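PDB 5Z9J: putative P450-like enzyme from Streptomyces himastatinicus ATCC 53653, which binds heme b through an axial thiolate and probably acts as a cytochrome P450 monooxygenase in bacterial secondary metabolism. Local coordinates for residues 117-129 against 385-397. Residues are numbered along the deposited sequence; the frame is centred on the assembly and turned at random.
Sequences VEGKSQFDLVAEF and VDASGVATLPVVT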
# COMPACT_ATOMS: atom_id res chain seq x y z
N VAL A 117 -9.59 -23.73 0.47
CA VAL A 117 -10.99 -23.50 0.84
C VAL A 117 -11.99 -24.32 0.03
O VAL A 117 -13.19 -24.01 0.04
CB VAL A 117 -11.36 -22.02 0.71
CG1 VAL A 117 -10.66 -21.18 1.74
CG2 VAL A 117 -11.11 -21.54 -0.72
N GLU A 118 -11.54 -25.42 -0.60
CA GLU A 118 -12.39 -26.21 -1.50
C GLU A 118 -13.65 -26.78 -0.82
O GLU A 118 -14.71 -26.91 -1.46
CB GLU A 118 -11.61 -27.39 -2.13
CG GLU A 118 -11.07 -28.42 -1.11
CD GLU A 118 -9.96 -29.34 -1.63
OE1 GLU A 118 -9.49 -29.18 -2.78
OE2 GLU A 118 -9.60 -30.30 -0.90
N GLY A 119 -13.56 -27.13 0.46
CA GLY A 119 -14.70 -27.69 1.18
C GLY A 119 -15.70 -26.66 1.71
O GLY A 119 -16.80 -27.02 2.21
N LYS A 120 -15.28 -25.40 1.68
CA LYS A 120 -16.03 -24.28 2.24
C LYS A 120 -16.93 -23.54 1.25
O LYS A 120 -16.46 -22.98 0.27
CB LYS A 120 -15.04 -23.31 2.88
CG LYS A 120 -14.30 -23.89 4.12
CD LYS A 120 -13.27 -22.90 4.70
CE LYS A 120 -12.71 -23.35 6.06
NZ LYS A 120 -12.15 -24.72 6.10
N SER A 121 -18.22 -23.53 1.54
CA SER A 121 -19.17 -22.83 0.70
C SER A 121 -19.28 -21.35 1.07
O SER A 121 -19.78 -20.52 0.29
CB SER A 121 -20.52 -23.52 0.80
OG SER A 121 -21.16 -23.19 2.01
N GLN A 122 -18.78 -21.01 2.26
CA GLN A 122 -18.80 -19.65 2.79
C GLN A 122 -17.48 -19.37 3.44
O GLN A 122 -17.00 -20.23 4.19
CB GLN A 122 -19.91 -19.45 3.81
CG GLN A 122 -21.29 -19.75 3.30
CD GLN A 122 -22.31 -19.75 4.41
OE1 GLN A 122 -22.12 -20.38 5.45
NE2 GLN A 122 -23.43 -19.07 4.19
N PHE A 123 -16.87 -18.22 3.15
CA PHE A 123 -15.62 -17.86 3.82
C PHE A 123 -15.23 -16.40 3.66
O PHE A 123 -15.90 -15.62 2.94
CB PHE A 123 -14.48 -18.76 3.33
CG PHE A 123 -14.23 -18.68 1.85
CD1 PHE A 123 -13.24 -17.86 1.35
CD2 PHE A 123 -14.96 -19.45 0.96
CE1 PHE A 123 -13.00 -17.79 -0.02
CE2 PHE A 123 -14.72 -19.39 -0.39
CZ PHE A 123 -13.74 -18.55 -0.87
N ASP A 124 -14.17 -16.00 4.37
CA ASP A 124 -13.65 -14.64 4.18
C ASP A 124 -12.53 -14.60 3.16
O ASP A 124 -11.41 -15.09 3.39
CB ASP A 124 -13.16 -14.02 5.50
CG ASP A 124 -12.59 -12.61 5.34
OD1 ASP A 124 -12.83 -11.93 4.32
OD2 ASP A 124 -11.91 -12.16 6.28
N LEU A 125 -12.87 -14.00 2.03
CA LEU A 125 -11.95 -13.87 0.89
C LEU A 125 -10.66 -13.17 1.26
O LEU A 125 -9.59 -13.49 0.73
CB LEU A 125 -12.63 -13.11 -0.25
CG LEU A 125 -11.86 -13.11 -1.58
CD1 LEU A 125 -11.71 -14.54 -2.10
CD2 LEU A 125 -12.53 -12.25 -2.62
N VAL A 126 -10.74 -12.17 2.14
CA VAL A 126 -9.52 -11.48 2.57
C VAL A 126 -8.65 -12.43 3.40
O VAL A 126 -7.47 -12.71 3.11
CB VAL A 126 -9.85 -10.20 3.41
CG1 VAL A 126 -8.58 -9.54 3.86
CG2 VAL A 126 -10.67 -9.23 2.56
N ALA A 127 -9.23 -12.96 4.45
CA ALA A 127 -8.43 -13.80 5.36
C ALA A 127 -7.96 -15.10 4.68
O ALA A 127 -6.89 -15.62 4.99
CB ALA A 127 -9.21 -14.12 6.61
N GLU A 128 -8.78 -15.67 3.80
CA GLU A 128 -8.42 -16.95 3.20
C GLU A 128 -7.55 -16.77 1.95
O GLU A 128 -6.86 -17.68 1.53
CB GLU A 128 -9.67 -17.75 2.80
CG GLU A 128 -10.64 -18.01 3.89
CD GLU A 128 -10.16 -19.01 4.93
OE1 GLU A 128 -9.43 -19.97 4.59
OE2 GLU A 128 -10.53 -18.81 6.09
N PHE A 129 -7.67 -15.63 1.28
CA PHE A 129 -7.07 -15.56 -0.04
C PHE A 129 -6.34 -14.29 -0.28
O PHE A 129 -5.15 -14.32 -0.60
CB PHE A 129 -8.16 -15.76 -1.09
CG PHE A 129 -7.63 -15.79 -2.50
CD1 PHE A 129 -6.84 -16.85 -2.93
CD2 PHE A 129 -7.94 -14.79 -3.39
CE1 PHE A 129 -6.35 -16.91 -4.23
CE2 PHE A 129 -7.46 -14.84 -4.70
CZ PHE A 129 -6.65 -15.91 -5.11
N VAL A 385 -7.02 5.33 8.51
CA VAL A 385 -7.52 6.49 7.80
C VAL A 385 -6.85 6.67 6.43
O VAL A 385 -7.47 7.24 5.51
CB VAL A 385 -7.39 7.78 8.66
CG1 VAL A 385 -5.92 8.20 8.83
CG2 VAL A 385 -8.23 8.90 8.06
N ASP A 386 -5.60 6.20 6.24
CA ASP A 386 -4.97 6.45 4.94
C ASP A 386 -5.19 5.32 3.95
O ASP A 386 -4.58 5.25 2.90
CB ASP A 386 -3.47 6.81 5.10
CG ASP A 386 -2.66 5.76 5.85
OD1 ASP A 386 -3.25 4.94 6.59
OD2 ASP A 386 -1.41 5.80 5.74
N ALA A 387 -6.12 4.45 4.27
CA ALA A 387 -6.47 3.32 3.43
C ALA A 387 -7.96 3.21 3.18
O ALA A 387 -8.77 3.27 4.12
CB ALA A 387 -5.96 1.99 4.06
N SER A 388 -8.31 3.01 1.92
CA SER A 388 -9.66 2.81 1.57
C SER A 388 -9.80 1.38 1.00
O SER A 388 -9.56 1.13 -0.19
CB SER A 388 -10.07 3.92 0.59
OG SER A 388 -11.36 3.74 0.10
N GLY A 389 -10.23 0.45 1.84
CA GLY A 389 -10.42 -0.91 1.36
C GLY A 389 -11.06 -1.83 2.39
O GLY A 389 -11.20 -1.42 3.53
N VAL A 390 -11.42 -3.04 1.98
CA VAL A 390 -12.15 -3.96 2.83
C VAL A 390 -11.13 -4.72 3.71
O VAL A 390 -10.05 -4.98 3.25
CB VAL A 390 -13.00 -4.96 2.03
CG1 VAL A 390 -14.11 -4.22 1.20
CG2 VAL A 390 -12.13 -5.82 1.13
N ALA A 391 -11.46 -4.93 4.98
CA ALA A 391 -10.66 -5.76 5.90
C ALA A 391 -11.18 -7.21 5.98
O ALA A 391 -10.43 -8.17 6.26
CB ALA A 391 -10.66 -5.14 7.29
N THR A 392 -12.48 -7.34 5.72
CA THR A 392 -13.17 -8.63 5.72
C THR A 392 -14.07 -8.69 4.53
O THR A 392 -14.80 -7.71 4.26
CB THR A 392 -14.08 -8.81 6.97
OG1 THR A 392 -15.08 -7.76 6.98
CG2 THR A 392 -13.30 -8.72 8.21
N LEU A 393 -14.06 -9.80 3.81
CA LEU A 393 -15.03 -9.93 2.73
C LEU A 393 -15.61 -11.32 2.71
O LEU A 393 -15.13 -12.19 1.95
CB LEU A 393 -14.40 -9.56 1.38
CG LEU A 393 -15.32 -9.60 0.16
CD1 LEU A 393 -16.60 -8.77 0.33
CD2 LEU A 393 -14.52 -9.14 -1.06
N PRO A 394 -16.66 -11.56 3.51
CA PRO A 394 -17.38 -12.84 3.45
C PRO A 394 -17.96 -13.10 2.09
O PRO A 394 -18.65 -12.21 1.50
CB PRO A 394 -18.51 -12.68 4.47
CG PRO A 394 -18.05 -11.64 5.38
CD PRO A 394 -17.22 -10.68 4.55
N VAL A 395 -17.63 -14.26 1.55
CA VAL A 395 -18.16 -14.64 0.26
C VAL A 395 -18.89 -15.98 0.33
O VAL A 395 -18.65 -16.79 1.24
CB VAL A 395 -17.07 -14.69 -0.80
CG1 VAL A 395 -16.60 -13.27 -1.13
CG2 VAL A 395 -15.93 -15.59 -0.35
N VAL A 396 -19.83 -16.15 -0.59
CA VAL A 396 -20.53 -17.41 -0.72
C VAL A 396 -20.38 -17.95 -2.15
O VAL A 396 -20.38 -17.19 -3.11
CB VAL A 396 -22.04 -17.26 -0.37
CG1 VAL A 396 -22.67 -16.17 -1.22
CG2 VAL A 396 -22.75 -18.57 -0.58
N THR A 397 -20.23 -19.26 -2.25
CA THR A 397 -20.20 -19.96 -3.53
C THR A 397 -21.49 -20.75 -3.65
O THR A 397 -22.01 -20.94 -4.75
CB THR A 397 -18.99 -20.92 -3.66
OG1 THR A 397 -19.11 -21.96 -2.69
CG2 THR A 397 -17.69 -20.18 -3.46
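Phe123 and Val395 form the hydrogen-bonded pair at the middle of an antiparallel strand pairing, Phe123 N reaching Val395 O at 3.0 Å and Val395 N returning to Phe123 O. Val395 CG2 sits almost over the centre of the Phe123 ring, a CH-pi contact 3.7 Å from the centroid, while Val117 CG2 covers the opposite ring face. Asp124 shows how one carboxylate can tie the first turn of a helix to the strand beside it. As N-cap of helix 125-130 it swings the carboxylate away from its backbone N (chi1 179°), to where OD1 accepts from Leu393 N at 2.5 Å and, from the opposite face of its plane, Val126 N at 3.0 Å. With an alanine here, the amides of Leu393 and Val126 would probably lose their shared acceptor, and the helix start a tie to the strand. Leu125 N, already helical, reaches Leu393 O at 2.9 Å from above the carbonyl plane, Leu125 CD2 lying alongside Leu393 CD2. Val126 CG2 packs on Leu393 CB and Val390 CG2. Leu125 rests on helices 240-255 and 350-367; a beta bulge at Ala391 and Thr392, facing Thr380, marks the corner into strand 392-396, between strands 122-124 and 372-373.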